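Local coordinates for protein ferredoxin component of carbazole 1,9a-dioxygenase (Nocardioides aromaticivorans, PDB 3GCE) that binds a Rieske-type [2Fe-2S] cluster and probably passes electrons to the terminal oxygenase component of carbazole 1,9a-dioxygenase, at residues A15-L20 against V100-T105; S43-S48 against F79-G84. All blocks are in the same frame, centred on the assembly; numbering follows the deposited sequence.

Interaction 1 (A15-L20 against V100-T105); sequences ATLDQL and VVVDGT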
ATOM      1  N   ALA A  15       2.317   0.529  12.695  1.00 16.35           N
ATOM      2  CA  ALA A  15       3.113  -0.608  13.112  1.00 18.93           C
ATOM      3  C   ALA A  15       4.561  -0.186  13.289  1.00 19.88           C
ATOM      4  O   ALA A  15       4.943   0.922  12.900  1.00 19.14           O
ATOM      5  CB  ALA A  15       3.017  -1.734  12.057  1.00 19.23           C
ATOM      6  N   THR A  16       5.353  -1.079  13.877  1.00 21.94           N
ATOM      7  CA  THR A  16       6.801  -0.970  13.917  1.00 24.28           C
ATOM      8  C   THR A  16       7.360  -1.667  12.667  1.00 25.38           C
ATOM      9  O   THR A  16       6.798  -2.673  12.205  1.00 25.57           O
ATOM     10  CB  THR A  16       7.343  -1.668  15.196  1.00 25.24           C
ATOM     11  OG1 THR A  16       6.571  -1.254  16.322  1.00 28.89           O
ATOM     12  CG2 THR A  16       8.738  -1.303  15.457  1.00 24.97           C
ATOM     13  N   LEU A  17       8.450  -1.135  12.113  1.00 26.37           N
ATOM     14  CA  LEU A  17       9.004  -1.623  10.858  1.00 28.18           C
ATOM     15  C   LEU A  17       9.194  -3.140  10.833  1.00 29.68           C
ATOM     16  O   LEU A  17       8.833  -3.795   9.849  1.00 29.56           O
ATOM     17  CB  LEU A  17      10.324  -0.920  10.525  1.00 28.11           C
ATOM     18  CG  LEU A  17      10.958  -1.186   9.162  1.00 28.02           C
ATOM     19  CD1 LEU A  17      10.165  -0.530   8.063  1.00 26.91           C
ATOM     20  CD2 LEU A  17      12.402  -0.709   9.131  1.00 28.56           C
ATOM     21  N   ASP A  18       9.739  -3.708  11.906  1.00 31.16           N
ATOM     22  CA  ASP A  18      10.025  -5.146  11.872  1.00 32.63           C
ATOM     23  C   ASP A  18       8.836  -6.015  12.264  1.00 32.40           C
ATOM     24  O   ASP A  18       8.942  -7.247  12.283  1.00 32.91           O
ATOM     25  CB  ASP A  18      11.268  -5.493  12.678  1.00 33.80           C
ATOM     26  CG  ASP A  18      11.319  -4.776  13.994  1.00 36.47           C
ATOM     27  OD1 ASP A  18      10.319  -4.853  14.752  1.00 39.36           O
ATOM     28  OD2 ASP A  18      12.366  -4.131  14.255  1.00 39.94           O
ATOM     29  N   GLN A  19       7.696  -5.384  12.543  1.00 31.51           N
ATOM     30  CA  GLN A  19       6.444  -6.124  12.649  1.00 31.08           C
ATOM     31  C   GLN A  19       5.929  -6.459  11.256  1.00 30.25           C
ATOM     32  O   GLN A  19       5.054  -7.307  11.106  1.00 29.39           O
ATOM     33  CB  GLN A  19       5.376  -5.344  13.406  1.00 31.38           C
ATOM     34  CG  GLN A  19       5.627  -5.179  14.896  1.00 32.32           C
ATOM     35  CD  GLN A  19       4.557  -4.318  15.565  1.00 33.26           C
ATOM     36  OE1 GLN A  19       3.950  -3.445  14.928  1.00 31.19           O
ATOM     37  NE2 GLN A  19       4.317  -4.566  16.860  1.00 37.34           N
ATOM     38  N   LEU A  20       6.478  -5.785  10.243  1.00 29.35           N
ATOM     39  CA  LEU A  20       6.119  -6.055   8.851  1.00 28.43           C
ATOM     40  C   LEU A  20       7.152  -6.939   8.180  1.00 27.61           C
ATOM     41  O   LEU A  20       8.338  -6.571   8.077  1.00 27.25           O
ATOM     42  CB  LEU A  20       5.975  -4.742   8.066  1.00 28.24           C
ATOM     43  CG  LEU A  20       4.611  -4.066   7.939  1.00 28.84           C
ATOM     44  CD1 LEU A  20       3.966  -3.791   9.289  1.00 30.37           C
ATOM     45  CD2 LEU A  20       4.762  -2.781   7.133  1.00 28.48           C
ATOM     46  N   VAL A 100       4.519   8.438   3.895  1.00 17.02           N
ATOM     47  CA  VAL A 100       4.957   7.550   4.970  1.00 17.93           C
ATOM     48  C   VAL A 100       6.335   7.976   5.385  1.00 18.37           C
ATOM     49  O   VAL A 100       7.197   8.243   4.532  1.00 18.41           O
ATOM     50  CB  VAL A 100       5.138   6.074   4.546  1.00 19.22           C
ATOM     51  CG1 VAL A 100       5.206   5.140   5.782  1.00 19.60           C
ATOM     52  CG2 VAL A 100       4.071   5.617   3.618  1.00 17.92           C
ATOM     53  N   VAL A 101       6.538   7.988   6.697  1.00 17.40           N
ATOM     54  CA  VAL A 101       7.835   8.197   7.321  1.00 18.25           C
ATOM     55  C   VAL A 101       8.055   7.043   8.323  1.00 17.36           C
ATOM     56  O   VAL A 101       7.120   6.604   8.998  1.00 17.50           O
ATOM     57  CB  VAL A 101       7.853   9.620   7.995  1.00 18.25           C
ATOM     58  CG1 VAL A 101       8.722   9.692   9.250  1.00 21.54           C
ATOM     59  CG2 VAL A 101       8.256  10.692   6.983  1.00 18.84           C
ATOM     60  N   VAL A 102       9.272   6.512   8.374  1.00 16.83           N
ATOM     61  CA  VAL A 102       9.690   5.662   9.487  1.00 15.27           C
ATOM     62  C   VAL A 102      10.525   6.516  10.454  1.00 15.87           C
ATOM     63  O   VAL A 102      11.549   7.087  10.076  1.00 14.85           O
ATOM     64  CB  VAL A 102      10.501   4.450   9.009  1.00 16.17           C
ATOM     65  CG1 VAL A 102      10.964   3.613  10.195  1.00 14.31           C
ATOM     66  CG2 VAL A 102       9.659   3.576   8.046  1.00 16.32           C
ATOM     67  N   ASP A 103      10.079   6.606  11.704  1.00 16.14           N
ATOM     68  CA  ASP A 103      10.749   7.436  12.687  1.00 16.37           C
ATOM     69  C   ASP A 103      10.967   6.578  13.929  1.00 16.93           C
ATOM     70  O   ASP A 103      10.018   6.077  14.515  1.00 15.45           O
ATOM     71  CB  ASP A 103       9.893   8.680  12.968  1.00 16.11           C
ATOM     72  CG  ASP A 103      10.549   9.658  13.936  1.00 17.53           C
ATOM     73  OD1 ASP A 103      10.716   9.301  15.130  1.00 14.84           O
ATOM     74  OD2 ASP A 103      10.879  10.795  13.509  1.00 14.38           O
ATOM     75  N   GLY A 104      12.234   6.364  14.296  1.00 18.48           N
ATOM     76  CA  GLY A 104      12.547   5.511  15.433  1.00 20.29           C
ATOM     77  C   GLY A 104      11.840   4.161  15.394  1.00 21.26           C
ATOM     78  O   GLY A 104      11.269   3.731  16.402  1.00 22.11           O
ATOM     79  N   THR A 105      11.914   3.494  14.242  1.00 21.08           N
ATOM     80  CA  THR A 105      11.242   2.196  13.977  1.00 21.69           C
ATOM     81  C   THR A 105       9.707   2.224  13.853  1.00 19.68           C
ATOM     82  O   THR A 105       9.111   1.274  13.313  1.00 19.25           O
ATOM     83  CB  THR A 105      11.685   1.052  14.962  1.00 22.47           C
ATOM     84  OG1 THR A 105      11.535  -0.222  14.311  1.00 29.18           O
ATOM     85  CG2 THR A 105      10.855   1.036  16.212  1.00 21.47           C
TER
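Leu-17 and Thr-105 are tied together through their backbones: Leu-17 N donates to Thr-105 O at 2.8 Å, with the N-H...O angle at 158° and the donor nearly in line with the C=O bond. The same carbonyl oxygen lies 3.3 Å from Thr-16 CA in a CA-H...O contact, so Thr-105 O receives two neighbouring groups where strand 12-16 turns into the 3-10 segment 17-19. With OG1 beside the backbone N of its own residue (chi1 -47°), Thr-16 turns its CG2 anti to that N and toward Thr-105, where the methyl lies 3.2 Å from Thr-105 OG1; it is also unusually close to Thr-105 CG2, a packing whose exact tightness is doubtful. Asp-18 stays looser, with OD2 4.0 Å from Thr-105 OG1. On the other flank Leu-17 extends its CD1 branch across Val-102, the two side chains crossing at about a right angle, and CD1 touches Val-102 CG2 at 4.1 Å. The turn itself is held from within: Gln-19 folds back so that its OE1 accepts from Thr-16 N at 2.9 Å, the donor sitting above the amide plane, while Gln-19 N bonds to Thr-16 O. The contact is a surface one at an end of the antiparallel sheet in which 106-109 runs between the outer strands 12-16 and 100-103. Leu-17 and Val-102 both also pack on Val-44 of strand 43-48, and Arg-39 of strand 33-40 hydrogen-bonds to Leu-20 O.

Interaction 2 (S43-S48 against F79-G84); sequences SVYAIS and FDVRTG
Tyr-45 sends its ring to the 79-84 turn with CG anti to the carbonyl carbon (chi1 -56°). Two residues on, Ile-47 CG2 is likewise anti to its carbonyl carbon and lies against Val-81 O, while the CG1 branch, set between N and the carbonyl carbon (chi1 59°), carries CD1 toward Phe-79. The CG2 methyl of Val-81 approaches the Tyr-45 ring obliquely at its root, 3.8 Å from Tyr-45 CG. Farther out, the aliphatic part of Arg-82 runs alongside the ring in the same direction, with Arg-82 CG 3.6 Å from Tyr-45 CE1. Ile-47 CG2 lies 3.4 Å from Val-81 O and also adjoins Gly-84 N, and its CD1 meets Phe-79 CB at 4.1 Å. No direct hydrogen bond joins the segments; instead a water bridges them, accepting from Ala-46 N and lying 2.8 Å from Val-81 O. An alanine in place of Tyr-45 would take away the ring and would probably open a gap beside Val-81 CG2 and Arg-82 CG, with CB alone left against Val-81. The turn is stiffened by Asp-80. Its OD1 receives Arg-82 N in an Asx turn and, from the opposite face of the carboxylate, Arg-82 NE at 2.9 Å in a nearly straight salt bridge (173°); Thr-83 OG1 donates to OD2 at 2.6 Å. Gly-84 N closes the turn on Asp-80 O. The contact joins the two parts of the Rieske fold: strand 43-48 of the basal antiparallel sheet, and the turn that follows strand 78-80 of the cluster-binding subdomain, where Phe-79 lies near the cluster ligands Cys-51 and Cys-72.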
ATOM      1  N   SER A  43      12.522   0.295   2.812  1.00 20.16           N
ATOM      2  CA  SER A  43      11.534   1.292   2.392  1.00 18.53           C
ATOM      3  C   SER A  43      10.138   0.805   2.733  1.00 16.68           C
ATOM      4  O   SER A  43       9.890  -0.399   2.785  1.00 16.02           O
ATOM      5  CB  SER A  43      11.648   1.565   0.909  1.00 18.51           C
ATOM      6  OG  SER A  43      12.936   2.044   0.603  1.00 20.52           O
ATOM      7  N   VAL A  44       9.240   1.747   3.003  1.00 15.38           N
ATOM      8  CA  VAL A  44       7.837   1.414   3.266  1.00 14.66           C
ATOM      9  C   VAL A  44       7.010   2.244   2.291  1.00 13.79           C
ATOM     10  O   VAL A  44       7.283   3.457   2.104  1.00 12.31           O
ATOM     11  CB  VAL A  44       7.433   1.774   4.715  1.00 14.93           C
ATOM     12  CG1 VAL A  44       5.977   1.384   5.000  1.00 15.14           C
ATOM     13  CG2 VAL A  44       8.373   1.094   5.706  1.00 16.01           C
ATOM     14  N   TYR A  45       6.015   1.596   1.686  1.00 12.25           N
ATOM     15  CA  TYR A  45       5.114   2.246   0.731  1.00 12.59           C
ATOM     16  C   TYR A  45       3.690   2.092   1.204  1.00 11.46           C
ATOM     17  O   TYR A  45       3.361   1.106   1.864  1.00 11.91           O
ATOM     18  CB  TYR A  45       5.250   1.585  -0.648  1.00 12.73           C
ATOM     19  CG  TYR A  45       6.666   1.611  -1.121  1.00 15.32           C
ATOM     20  CD1 TYR A  45       7.217   2.780  -1.606  1.00 14.60           C
ATOM     21  CD2 TYR A  45       7.473   0.480  -1.040  1.00 17.66           C
ATOM     22  CE1 TYR A  45       8.528   2.837  -2.017  1.00 18.72           C
ATOM     23  CE2 TYR A  45       8.814   0.529  -1.477  1.00 20.16           C
ATOM     24  CZ  TYR A  45       9.310   1.714  -1.971  1.00 17.94           C
ATOM     25  OH  TYR A  45      10.608   1.806  -2.405  1.00 21.56           O
ATOM     26  N   ALA A  46       2.839   3.053   0.858  1.00 11.21           N
ATOM     27  CA  ALA A  46       1.444   3.020   1.318  1.00 10.64           C
ATOM     28  C   ALA A  46       0.545   3.567   0.225  1.00 11.23           C
ATOM     29  O   ALA A  46       0.812   4.646  -0.313  1.00 10.72           O
ATOM     30  CB  ALA A  46       1.294   3.855   2.589  1.00 10.28           C
ATOM     31  N   ILE A  47      -0.512   2.822  -0.111  1.00 10.65           N
ATOM     32  CA  ILE A  47      -1.510   3.297  -1.083  1.00 10.42           C
ATOM     33  C   ILE A  47      -2.871   2.872  -0.582  1.00 10.62           C
ATOM     34  O   ILE A  47      -2.960   2.048   0.324  1.00 10.23           O
ATOM     35  CB  ILE A  47      -1.259   2.791  -2.561  1.00  9.88           C
ATOM     36  CG1 ILE A  47      -1.250   1.245  -2.645  1.00 12.40           C
ATOM     37  CG2 ILE A  47       0.053   3.372  -3.086  1.00  8.83           C
ATOM     38  CD1 ILE A  47      -1.411   0.686  -4.107  1.00 11.60           C
ATOM     39  N   SER A  48      -3.925   3.442  -1.152  1.00 11.36           N
ATOM     40  CA  SER A  48      -5.277   2.977  -0.827  1.00 11.94           C
ATOM     41  C   SER A  48      -5.374   1.470  -1.033  1.00 12.35           C
ATOM     42  O   SER A  48      -4.859   0.929  -2.018  1.00 11.72           O
ATOM     43  CB  SER A  48      -6.317   3.650  -1.702  1.00 12.03           C
ATOM     44  OG  SER A  48      -7.567   3.000  -1.476  1.00 12.94           O
ATOM     45  N   PHE A  79      -0.899  -1.982  -9.557  1.00 11.66           N
ATOM     46  CA  PHE A  79      -0.524  -0.591  -9.240  1.00 11.08           C
ATOM     47  C   PHE A  79       0.932  -0.507  -8.819  1.00 10.81           C
ATOM     48  O   PHE A  79       1.474  -1.440  -8.201  1.00 10.41           O
ATOM     49  CB  PHE A  79      -1.390  -0.026  -8.105  1.00 10.98           C
ATOM     50  CG  PHE A  79      -2.870   0.005  -8.437  1.00 12.51           C
ATOM     51  CD1 PHE A  79      -3.691  -1.078  -8.110  1.00 10.34           C
ATOM     52  CD2 PHE A  79      -3.450   1.149  -9.009  1.00 11.74           C
ATOM     53  CE1 PHE A  79      -5.074  -1.062  -8.400  1.00 10.05           C
ATOM     54  CE2 PHE A  79      -4.817   1.174  -9.296  1.00 10.40           C
ATOM     55  CZ  PHE A  79      -5.629   0.063  -8.974  1.00 11.23           C
ATOM     56  N   ASP A  80       1.543   0.628  -9.125  1.00  9.92           N
ATOM     57  CA  ASP A  80       2.845   0.975  -8.587  1.00 10.66           C
ATOM     58  C   ASP A  80       2.619   1.412  -7.113  1.00 10.69           C
ATOM     59  O   ASP A  80       1.899   2.373  -6.856  1.00 10.99           O
ATOM     60  CB  ASP A  80       3.450   2.107  -9.431  1.00 10.73           C
ATOM     61  CG  ASP A  80       4.698   2.719  -8.790  1.00 14.87           C
ATOM     62  OD1 ASP A  80       5.423   1.990  -8.041  1.00 12.89           O
ATOM     63  OD2 ASP A  80       4.939   3.935  -9.031  1.00 15.11           O
ATOM     64  N   VAL A  81       3.237   0.711  -6.162  1.00 10.07           N
ATOM     65  CA  VAL A  81       3.093   1.063  -4.735  1.00  9.62           C
ATOM     66  C   VAL A  81       3.747   2.371  -4.327  1.00 10.05           C
ATOM     67  O   VAL A  81       3.433   2.903  -3.257  1.00  9.21           O
ATOM     68  CB  VAL A  81       3.540  -0.084  -3.793  1.00 10.14           C
ATOM     69  CG1 VAL A  81       2.676  -1.332  -4.041  1.00 10.41           C
ATOM     70  CG2 VAL A  81       5.038  -0.411  -3.954  1.00  8.43           C
ATOM     71  N   ARG A  82       4.655   2.882  -5.173  1.00 10.03           N
ATOM     72  CA  ARG A  82       5.328   4.160  -4.929  1.00 10.66           C
ATOM     73  C   ARG A  82       4.420   5.363  -5.183  1.00 11.38           C
ATOM     74  O   ARG A  82       4.567   6.427  -4.534  1.00 12.46           O
ATOM     75  CB  ARG A  82       6.548   4.284  -5.842  1.00 10.95           C
ATOM     76  CG  ARG A  82       7.671   3.310  -5.499  1.00 12.91           C
ATOM     77  CD  ARG A  82       8.714   3.286  -6.599  1.00 14.42           C
ATOM     78  NE  ARG A  82       8.200   2.624  -7.798  1.00 16.35           N
ATOM     79  CZ  ARG A  82       8.935   2.350  -8.867  1.00 17.69           C
ATOM     80  NH1 ARG A  82      10.220   2.661  -8.878  1.00 18.01           N
ATOM     81  NH2 ARG A  82       8.386   1.772  -9.925  1.00 18.01           N
ATOM     82  N   THR A  83       3.460   5.206  -6.098  1.00 10.22           N
ATOM     83  CA  THR A  83       2.711   6.359  -6.616  1.00  9.86           C
ATOM     84  C   THR A  83       1.211   6.174  -6.689  1.00  9.23           C
ATOM     85  O   THR A  83       0.459   7.179  -6.850  1.00  8.54           O
ATOM     86  CB  THR A  83       3.211   6.768  -8.032  1.00  9.72           C
ATOM     87  OG1 THR A  83       2.979   5.674  -8.933  1.00 12.58           O
ATOM     88  CG2 THR A  83       4.732   7.142  -8.011  1.00 11.01           C
ATOM     89  N   GLY A  84       0.770   4.916  -6.629  1.00  9.39           N
ATOM     90  CA  GLY A  84      -0.646   4.580  -6.852  1.00  9.86           C
ATOM     91  C   GLY A  84      -1.015   4.482  -8.333  1.00 10.50           C
ATOM     92  O   GLY A  84      -2.183   4.325  -8.670  1.00 10.45           O
TER
HETATM   93  O   HOH W   1       3.705   5.030  -1.496  1.00 35.09           O

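Overall arrangement
Interaction 1 and interaction 2 have centres 15 Å apart and are joined through strand 43-48, whose alternate residues face opposite ways. Tyr-45 and Ile-47 serve interaction 2, while Val-44 and Ala-46 turn to the 15-20/100-105 side: Leu-17 CD1 meets Val-44 CG2 at 3.4 Å, and Val-100 CG2 meets Ala-46 CB, also at 3.4 Å. The apolar packing thus runs from the sheet end at interaction 1 through strand 43-48 to the turn after strand 78-80. Only interaction 2 approaches the metal centre: the side chain of Phe-79 is about 6 Å from the [2Fe-2S] cluster, whereas interaction 1 lies away from it.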